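Local coordinates for acetyl xylan esterase (Metagenome, PDB 6XYC), which removes acetyl and feruloyl ester groups from complex natural xylans, acting as a bifunctional alpha/beta-hydrolase esterase of the gut microbiota, at residues A[25-30]-A[95-100]; A[73-78]-A[108-113]; A[123-128]-A[172-177]. One frame throughout, in Å; residues are numbered along the deposited sequence.

Interaction 1: A[25-30]-A[95-100]; sequences HNLDIY and KAAIRY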
loop_
_atom_site.group_PDB
_atom_site.type_symbol
_atom_site.label_atom_id
_atom_site.label_comp_id
_atom_site.label_asym_id
_atom_site.label_seq_id
_atom_site.Cartn_x
_atom_site.Cartn_y
_atom_site.Cartn_z
ATOM N N HIS A 25 3.531 -5.977 -13.751
ATOM C CA HIS A 25 2.145 -6.309 -13.456
ATOM C C HIS A 25 2.001 -7.762 -13.016
ATOM O O HIS A 25 0.978 -8.400 -13.283
ATOM C CB HIS A 25 1.254 -6.025 -14.665
ATOM C CG HIS A 25 0.994 -4.569 -14.893
ATOM N ND1 HIS A 25 0.743 -4.048 -16.145
ATOM C CD2 HIS A 25 0.945 -3.524 -14.032
ATOM C CE1 HIS A 25 0.553 -2.743 -16.045
ATOM N NE2 HIS A 25 0.669 -2.400 -14.773
ATOM N N ASN A 26 3.024 -8.296 -12.358
ATOM C CA ASN A 26 2.971 -9.624 -11.769
ATOM C C ASN A 26 2.743 -9.534 -10.267
ATOM O O ASN A 26 3.038 -8.524 -9.628
ATOM C CB ASN A 26 4.261 -10.397 -12.041
ATOM C CG ASN A 26 4.374 -10.869 -13.471
ATOM O OD1 ASN A 26 3.414 -10.829 -14.236
ATOM N ND2 ASN A 26 5.565 -11.339 -13.836
ATOM N N LEU A 27 2.222 -10.621 -9.706
ATOM C CA LEU A 27 2.091 -10.747 -8.263
ATOM C C LEU A 27 2.386 -12.182 -7.857
ATOM O O LEU A 27 2.411 -13.090 -8.690
ATOM C CB LEU A 27 0.692 -10.333 -7.785
ATOM C CG LEU A 27 -0.530 -10.913 -8.492
ATOM C CD1 LEU A 27 -0.833 -12.310 -8.005
ATOM C CD2 LEU A 27 -1.717 -9.975 -8.265
ATOM N N ASP A 28 2.625 -12.370 -6.563
ATOM C CA ASP A 28 2.813 -13.687 -5.970
ATOM C C ASP A 28 1.720 -13.916 -4.938
ATOM O O ASP A 28 1.340 -12.990 -4.213
ATOM C CB ASP A 28 4.188 -13.809 -5.314
ATOM C CG ASP A 28 5.323 -13.481 -6.264
ATOM O OD1 ASP A 28 5.172 -13.717 -7.484
ATOM O OD2 ASP A 28 6.357 -12.984 -5.778
ATOM N N ILE A 29 1.211 -15.145 -4.868
ATOM C CA ILE A 29 0.146 -15.497 -3.933
ATOM C C ILE A 29 0.623 -16.654 -3.066
ATOM O O ILE A 29 1.093 -17.667 -3.588
ATOM C CB ILE A 29 -1.152 -15.877 -4.669
ATOM C CG1 ILE A 29 -1.644 -14.718 -5.537
ATOM C CG2 ILE A 29 -2.222 -16.281 -3.671
ATOM C CD1 ILE A 29 -2.806 -15.082 -6.438
ATOM N N TYR A 30 0.488 -16.512 -1.750
ATOM C CA TYR A 30 0.854 -17.546 -0.789
ATOM C C TYR A 30 -0.330 -17.828 0.127
ATOM O O TYR A 30 -0.972 -16.893 0.614
ATOM C CB TYR A 30 2.061 -17.130 0.061
ATOM C CG TYR A 30 3.299 -16.777 -0.727
ATOM C CD1 TYR A 30 4.235 -17.743 -1.053
ATOM C CD2 TYR A 30 3.539 -15.469 -1.132
ATOM C CE1 TYR A 30 5.372 -17.423 -1.764
ATOM C CE2 TYR A 30 4.672 -15.140 -1.850
ATOM C CZ TYR A 30 5.588 -16.125 -2.163
ATOM O OH TYR A 30 6.723 -15.812 -2.874
ATOM N N LYS A 95 -4.841 -0.865 -8.069
ATOM C CA LYS A 95 -6.269 -1.119 -8.231
ATOM C C LYS A 95 -6.509 -2.341 -9.110
ATOM O O LYS A 95 -7.382 -3.165 -8.820
ATOM C CB LYS A 95 -6.950 0.119 -8.818
ATOM C CG LYS A 95 -6.842 1.366 -7.939
ATOM C CD LYS A 95 -7.892 1.387 -6.833
ATOM C CE LYS A 95 -7.737 2.622 -5.960
ATOM N NZ LYS A 95 -8.961 2.915 -5.153
ATOM N N ALA A 96 -5.723 -2.486 -10.178
ATOM C CA ALA A 96 -5.871 -3.641 -11.055
ATOM C C ALA A 96 -5.527 -4.926 -10.322
ATOM O O ALA A 96 -6.184 -5.955 -10.510
ATOM C CB ALA A 96 -4.983 -3.482 -12.292
ATOM N N ALA A 97 -4.499 -4.890 -9.478
ATOM C CA ALA A 97 -4.161 -6.075 -8.700
ATOM C C ALA A 97 -5.296 -6.448 -7.757
ATOM O O ALA A 97 -5.623 -7.629 -7.608
ATOM C CB ALA A 97 -2.875 -5.839 -7.904
ATOM N N ILE A 98 -5.898 -5.452 -7.099
ATOM C CA ILE A 98 -7.016 -5.708 -6.196
ATOM C C ILE A 98 -8.169 -6.356 -6.954
ATOM O O ILE A 98 -8.772 -7.334 -6.494
ATOM C CB ILE A 98 -7.464 -4.401 -5.516
ATOM C CG1 ILE A 98 -6.393 -3.889 -4.555
ATOM C CG2 ILE A 98 -8.774 -4.625 -4.784
ATOM C CD1 ILE A 98 -6.555 -2.434 -4.194
ATOM N N ARG A 99 -8.514 -5.800 -8.117
ATOM C CA ARG A 99 -9.605 -6.358 -8.912
ATOM C C ARG A 99 -9.304 -7.794 -9.327
ATOM O O ARG A 99 -10.200 -8.648 -9.345
ATOM C CB ARG A 99 -9.841 -5.489 -10.147
ATOM C CG ARG A 99 -10.364 -4.090 -9.853
ATOM C CD ARG A 99 -10.916 -3.434 -11.112
ATOM N NE ARG A 99 -9.904 -3.256 -12.154
ATOM C CZ ARG A 99 -9.151 -2.170 -12.291
ATOM N NH1 ARG A 99 -9.286 -1.153 -11.450
ATOM N NH2 ARG A 99 -8.260 -2.098 -13.271
ATOM N N TYR A 100 -8.047 -8.075 -9.672
ATOM C CA TYR A 100 -7.675 -9.428 -10.067
ATOM C C TYR A 100 -7.870 -10.405 -8.917
ATOM O O TYR A 100 -8.394 -11.509 -9.106
ATOM C CB TYR A 100 -6.226 -9.460 -10.546
ATOM C CG TYR A 100 -5.776 -10.848 -10.921
ATOM C CD1 TYR A 100 -5.246 -11.713 -9.975
ATOM C CD2 TYR A 100 -5.905 -11.300 -12.222
ATOM C CE1 TYR A 100 -4.844 -12.986 -10.318
ATOM C CE2 TYR A 100 -5.510 -12.567 -12.574
ATOM C CZ TYR A 100 -4.978 -13.409 -11.620
ATOM O OH TYR A 100 -4.576 -14.673 -11.975
#

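Interaction 2: A[73-78]-A[108-113]; sequences AVISIN and YNIDPS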
loop_
_atom_site.group_PDB
_atom_site.type_symbol
_atom_site.label_atom_id
_atom_site.label_comp_id
_atom_site.label_asym_id
_atom_site.label_seq_id
_atom_site.Cartn_x
_atom_site.Cartn_y
_atom_site.Cartn_z
ATOM N N ALA A 73 -4.077 -15.309 3.583
ATOM C CA ALA A 73 -3.422 -15.382 2.288
ATOM C C ALA A 73 -2.675 -14.078 2.035
ATOM O O ALA A 73 -3.159 -12.993 2.379
ATOM C CB ALA A 73 -4.446 -15.624 1.180
ATOM N N VAL A 74 -1.487 -14.180 1.441
ATOM C CA VAL A 74 -0.639 -13.021 1.185
ATOM C C VAL A 74 -0.447 -12.881 -0.316
ATOM O O VAL A 74 -0.043 -13.835 -0.989
ATOM C CB VAL A 74 0.719 -13.135 1.902
ATOM C CG1 VAL A 74 1.654 -12.021 1.431
ATOM C CG2 VAL A 74 0.543 -13.099 3.421
ATOM N N ILE A 75 -0.722 -11.689 -0.833
ATOM C CA ILE A 75 -0.535 -11.382 -2.243
ATOM C C ILE A 75 0.426 -10.204 -2.333
ATOM O O ILE A 75 0.068 -9.078 -1.971
ATOM C CB ILE A 75 -1.866 -11.063 -2.940
ATOM C CG1 ILE A 75 -2.861 -12.207 -2.719
ATOM C CG2 ILE A 75 -1.654 -10.831 -4.418
ATOM C CD1 ILE A 75 -3.855 -11.954 -1.607
ATOM N N SER A 76 1.636 -10.454 -2.816
ATOM C CA SER A 76 2.653 -9.420 -2.967
ATOM C C SER A 76 2.714 -8.993 -4.425
ATOM O O SER A 76 2.924 -9.828 -5.309
ATOM C CB SER A 76 4.015 -9.927 -2.491
ATOM O OG SER A 76 4.969 -8.877 -2.482
ATOM N N ILE A 77 2.553 -7.698 -4.672
ATOM C CA ILE A 77 2.358 -7.200 -6.024
ATOM C C ILE A 77 3.536 -6.340 -6.453
ATOM O O ILE A 77 4.166 -5.648 -5.645
ATOM C CB ILE A 77 1.041 -6.400 -6.151
ATOM C CG1 ILE A 77 1.088 -5.134 -5.281
ATOM C CG2 ILE A 77 -0.153 -7.258 -5.760
ATOM C CD1 ILE A 77 -0.069 -4.185 -5.516
ATOM N N ASN A 78 3.823 -6.382 -7.753
ATOM C CA ASN A 78 4.655 -5.378 -8.398
ATOM C C ASN A 78 3.794 -4.208 -8.870
ATOM O O ASN A 78 2.587 -4.339 -9.073
ATOM C CB ASN A 78 5.409 -5.980 -9.587
ATOM C CG ASN A 78 6.570 -6.855 -9.169
ATOM O OD1 ASN A 78 7.065 -6.775 -8.046
ATOM N ND2 ASN A 78 7.020 -7.696 -10.091
ATOM N N TYR A 108 -8.055 -19.241 -6.123
ATOM C CA TYR A 108 -6.896 -19.286 -5.239
ATOM C C TYR A 108 -7.268 -19.638 -3.802
ATOM O O TYR A 108 -6.433 -19.497 -2.901
ATOM C CB TYR A 108 -6.160 -17.944 -5.294
ATOM C CG TYR A 108 -5.590 -17.624 -6.667
ATOM C CD1 TYR A 108 -4.510 -18.335 -7.167
ATOM C CD2 TYR A 108 -6.130 -16.615 -7.461
ATOM C CE1 TYR A 108 -3.985 -18.054 -8.414
ATOM C CE2 TYR A 108 -5.607 -16.324 -8.712
ATOM C CZ TYR A 108 -4.533 -17.051 -9.182
ATOM O OH TYR A 108 -4.009 -16.773 -10.425
ATOM N N ASN A 109 -8.494 -20.114 -3.571
ATOM C CA ASN A 109 -8.972 -20.448 -2.229
ATOM C C ASN A 109 -8.973 -19.228 -1.315
ATOM O O ASN A 109 -8.719 -19.341 -0.113
ATOM C CB ASN A 109 -8.142 -21.572 -1.604
ATOM C CG ASN A 109 -8.190 -22.843 -2.411
ATOM O OD1 ASN A 109 -9.054 -23.021 -3.270
ATOM N ND2 ASN A 109 -7.266 -23.749 -2.129
ATOM N N ILE A 110 -9.243 -18.058 -1.880
ATOM C CA ILE A 110 -9.258 -16.809 -1.130
ATOM C C ILE A 110 -10.701 -16.443 -0.816
ATOM O O ILE A 110 -11.586 -16.556 -1.675
ATOM C CB ILE A 110 -8.549 -15.682 -1.908
ATOM C CG1 ILE A 110 -7.037 -15.925 -1.909
ATOM C CG2 ILE A 110 -8.880 -14.338 -1.286
ATOM C CD1 ILE A 110 -6.282 -15.115 -2.925
ATOM N N ASP A 111 -10.943 -16.032 0.431
ATOM C CA ASP A 111 -12.231 -15.527 0.890
ATOM C C ASP A 111 -12.290 -14.029 0.611
ATOM O O ASP A 111 -11.685 -13.242 1.351
ATOM C CB ASP A 111 -12.406 -15.820 2.383
ATOM C CG ASP A 111 -13.726 -15.324 2.927
ATOM O OD1 ASP A 111 -14.042 -15.658 4.083
ATOM O OD2 ASP A 111 -14.444 -14.599 2.214
ATOM N N PRO A 112 -12.997 -13.594 -0.431
ATOM C CA PRO A 112 -12.992 -12.171 -0.799
ATOM C C PRO A 112 -13.818 -11.274 0.109
ATOM O O PRO A 112 -13.985 -10.093 -0.213
ATOM C CB PRO A 112 -13.582 -12.187 -2.218
ATOM C CG PRO A 112 -14.547 -13.341 -2.194
ATOM C CD PRO A 112 -13.918 -14.382 -1.278
ATOM N N SER A 113 -14.356 -11.784 1.222
ATOM C CA SER A 113 -15.099 -10.935 2.150
ATOM C C SER A 113 -14.189 -10.014 2.950
ATOM O O SER A 113 -14.680 -9.065 3.567
ATOM C CB SER A 113 -15.928 -11.797 3.104
ATOM O OG SER A 113 -15.103 -12.572 3.958
#

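Interaction 3: A[123-128]-A[172-177]; sequences GGHLSA and VDMAHM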
loop_
_atom_site.group_PDB
_atom_site.type_symbol
_atom_site.label_atom_id
_atom_site.label_comp_id
_atom_site.label_asym_id
_atom_site.label_seq_id
_atom_site.Cartn_x
_atom_site.Cartn_y
_atom_site.Cartn_z
ATOM N N GLY A 123 5.262 1.792 -0.575
ATOM C CA GLY A 123 4.176 0.825 -0.546
ATOM C C GLY A 123 3.124 1.154 0.494
ATOM O O GLY A 123 1.945 0.838 0.315
ATOM N N GLY A 124 3.532 1.779 1.600
ATOM C CA GLY A 124 2.562 2.301 2.547
ATOM C C GLY A 124 1.792 3.477 1.988
ATOM O O GLY A 124 0.604 3.645 2.284
ATOM N N HIS A 125 2.454 4.304 1.177
ATOM C CA HIS A 125 1.777 5.381 0.462
ATOM C C HIS A 125 0.695 4.832 -0.462
ATOM O O HIS A 125 -0.442 5.319 -0.464
ATOM C CB HIS A 125 2.815 6.183 -0.323
ATOM C CG HIS A 125 2.248 7.005 -1.436
ATOM N ND1 HIS A 125 2.095 6.522 -2.718
ATOM C CD2 HIS A 125 1.830 8.292 -1.464
ATOM C CE1 HIS A 125 1.591 7.473 -3.485
ATOM N NE2 HIS A 125 1.418 8.556 -2.748
ATOM N N LEU A 126 1.030 3.805 -1.250
ATOM C CA LEU A 126 0.051 3.234 -2.167
ATOM C C LEU A 126 -1.080 2.546 -1.412
ATOM O O LEU A 126 -2.244 2.627 -1.818
ATOM C CB LEU A 126 0.751 2.262 -3.121
ATOM C CG LEU A 126 1.736 2.943 -4.074
ATOM C CD1 LEU A 126 2.601 1.966 -4.822
ATOM C CD2 LEU A 126 0.970 3.855 -5.052
ATOM N N SER A 127 -0.760 1.874 -0.306
ATOM C CA SER A 127 -1.790 1.245 0.513
ATOM C C SER A 127 -2.745 2.290 1.081
ATOM O O SER A 127 -3.969 2.141 1.005
ATOM C CB SER A 127 -1.136 0.442 1.642
ATOM O OG SER A 127 -0.415 -0.657 1.121
ATOM N N ALA A 128 -2.198 3.363 1.658
ATOM C CA ALA A 128 -3.044 4.438 2.163
ATOM C C ALA A 128 -3.850 5.073 1.040
ATOM O O ALA A 128 -5.014 5.447 1.236
ATOM C CB ALA A 128 -2.193 5.492 2.872
ATOM N N VAL A 172 3.082 10.398 2.835
ATOM C CA VAL A 172 1.663 10.553 2.523
ATOM C C VAL A 172 1.248 12.016 2.410
ATOM O O VAL A 172 0.097 12.321 2.076
ATOM C CB VAL A 172 0.802 9.854 3.592
ATOM C CG1 VAL A 172 1.056 8.358 3.619
ATOM C CG2 VAL A 172 1.064 10.465 4.987
ATOM N N ASP A 173 2.182 12.934 2.689
ATOM C CA ASP A 173 1.900 14.360 2.795
ATOM C C ASP A 173 3.080 15.098 2.149
ATOM O O ASP A 173 3.929 15.694 2.809
ATOM C CB ASP A 173 1.692 14.766 4.260
ATOM C CG ASP A 173 1.325 16.225 4.432
ATOM O OD1 ASP A 173 0.858 16.860 3.465
ATOM O OD2 ASP A 173 1.498 16.749 5.552
ATOM N N MET A 174 3.148 15.048 0.818
ATOM C CA MET A 174 4.320 15.555 0.125
ATOM C C MET A 174 4.388 17.076 0.115
ATOM O O MET A 174 5.445 17.628 -0.226
ATOM C CB MET A 174 4.358 15.016 -1.306
ATOM C CG MET A 174 5.257 13.805 -1.467
ATOM S SD MET A 174 4.833 12.414 -0.397
ATOM C CE MET A 174 3.377 11.771 -1.224
ATOM N N ALA A 175 3.313 17.767 0.507
ATOM C CA ALA A 175 3.396 19.210 0.726
ATOM C C ALA A 175 4.309 19.546 1.898
ATOM O O ALA A 175 4.788 20.680 1.995
ATOM C CB ALA A 175 2.001 19.787 0.970
ATOM N N HIS A 176 4.574 18.582 2.777
ATOM C CA HIS A 176 5.302 18.834 4.012
ATOM C C HIS A 176 6.394 17.797 4.219
ATOM O O HIS A 176 6.570 17.267 5.318
ATOM C CB HIS A 176 4.356 18.836 5.211
ATOM C CG HIS A 176 3.195 19.765 5.058
ATOM N ND1 HIS A 176 1.888 19.354 5.206
ATOM C CD2 HIS A 176 3.144 21.088 4.765
ATOM C CE1 HIS A 176 1.081 20.382 5.008
ATOM N NE2 HIS A 176 1.818 21.447 4.742
ATOM N N MET A 177 7.154 17.508 3.167
ATOM C CA MET A 177 8.211 16.507 3.229
ATOM C C MET A 177 9.556 17.107 3.611
ATOM O O MET A 177 10.288 16.523 4.418
ATOM C CB MET A 177 8.334 15.789 1.881
ATOM C CG MET A 177 9.229 14.560 1.923
ATOM S SD MET A 177 8.632 13.321 3.093
ATOM C CE MET A 177 7.259 12.633 2.174
#

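Interaction 1: A[25-30]-A[95-100]
Leu27, on strand 26-32, meets Ala97 and Tyr100 of helix 89-103 through one methyl group. Its CD2 lies 4.3 Å from Ala97 CB and equally 4.3 Å from Tyr100 CD1, approaching the tyrosine ring obliquely. The two partners stand three residues apart on the helix, so they sit on the same flank of it and the methyl rests against both. Leu27 has its CG flanked by both the backbone N and the carbonyl carbon (chi1 49°), while Tyr100 carries its ring anti to the backbone N (chi1 178°), which sends it out from the helix to the strand. This is the fuller part of the contact, closed further by Ile75 and Ile77 of the adjoining strand beside Leu27 and by Val15 against the tyrosine. Toward the ends the packing thins: the Ile29 side chain stays 4.9 Å from the helix segment, and that of His25 6.2 Å from it, although His25 NE2 is hydrogen-bonded to Asp93 OD1, one turn before Ala97 on helix 89-103. Asn26 and Asp28 leave the strand on its other face, where Asn26 is partly exposed and touches Lys56, and Asp28 pairs with Lys56 in a salt bridge. The join is a helix laid on one face of the central sheet of the alpha/beta-hydrolase fold. No hydrogen bond crosses between the segments. The chemistry is therefore that of dispersion between methyl and ring carbons, while the Tyr100 hydroxyl at its margin is paired with Tyr108 OH.

Interaction 2: A[73-78]-A[108-113]
Ala73 and Ile110 touch where a beta-alpha-beta crossover of the alpha/beta-hydrolase sheet returns: strand 73-77 leads into helix 89-103, which leads back to the short strand 110-111, and both strands pair in parallel with strand 39-45. The CA atoms of these two residues are 6.9 Å apart, yet no hydrogen bond links the segments, because the backbone bonds of Ala73 and Ile75 go to strand 39-45.

The apolar interaction has two points. Ile110 CG1 packs on Ala73 CB at 4.0 Å, and its terminal CD1 meets Ile75 CD1 at 4.2 Å, the two isoleucines reaching toward each other tip to tip. In Ile110 the CG1 branch is anti to the carbonyl carbon (chi1 -72°) and the chain then runs extended, which carries CD1 past the alanine to the second partner. On the other side, the unstaggered chi2 of Ile75 (99°) turns its CD1 to that meeting. Ala41 of strand 39-45 touches both isoleucines.

Aromatic packing lies alongside: Tyr108 meets Trp12 edge-to-face and also touches Ile29.

Polar bonding is local to the corner after Ile110, an Asx turn. Asp111 OD2 accepts Ser113 N at 3.0 Å and Ser113 OG at 2.8 Å, both arriving from the same face, above the carboxylate plane.

Interaction 3: A[123-128]-A[172-177]
His125 and Val172 bring the backbones closest, CA to CA 5.6 Å, where an irregular loop passes beside helix 122-131. Val172 lodges CG1 against the helix, 4.4 Å from His125 CA and 4.4 Å from Ala128 CB, so that one methyl bridges two positions almost a turn apart. Met174 supplies the second point. Its chain is bent at chi2 (57°) and chi3 (75°), and the curled end sets CE 3.8 Å from His125 CD2, with NE2 of that ring only slightly farther. The two side chains cross at about a right angle, and the methyl comes at the imidazole obliquely. The ring also meets Trp50 and Trp87, and its NE2 is hydrogen-bonded to Ile209 O, a second hold on its position.

Each segment is braced on its own side. Gly123 O takes the helical bond from Ser127 N and, from the opposite face of the carbonyl plane, Ser127 OG at 2.9 Å. In the loop, His176 ND1 gives a nearly straight bond to Asp173 OD2 (2.7 Å, 164°); the oxygen lies in the imidazole plane and receives on its syn side. Further hydrogen bonds join Gln237 OE1 to the backbone N of both Val172 and Asp173, Asn240 ND2 to Asp173 OD2, and Ser210 OG to Met174 N.

Helix 122-131 starts within what is probably the nucleophile elbow (GxSxG, with Ser121 and Gly123), and Met177, at the end of 172-177, touches the bound sulfonyl fluoride inhibitor. With no hydrogen bond between the segments, the loop lies on the helix through methyl contacts alone, and its polar hold includes its own His176-Asp173 pair, helix 236-248 and Ser210.

In the fold
Interactions 1 and 2 are neighbours, their centres 8 Å apart: helix 89-103, which packs on strand 26-32 in interaction 1, is the connection between the two strands of interaction 2. Besides the tyrosine pair, strands 26-32 and 73-77 join them directly: Tyr30 N lies 2.8 Å from Val74 O, a probable hydrogen bond, and Leu27 CB packs on Ser76 O at 3.4 Å. Interaction 3 stands apart on the other side of the chain's centre, about 21 Å from interaction 1 and 24 Å from interaction 2 between centres, with nearest atoms about 7 Å away in both cases. It alone holds a residue of the inhibitor pocket; the Met174 side chain is about 6 Å from the inhibitor.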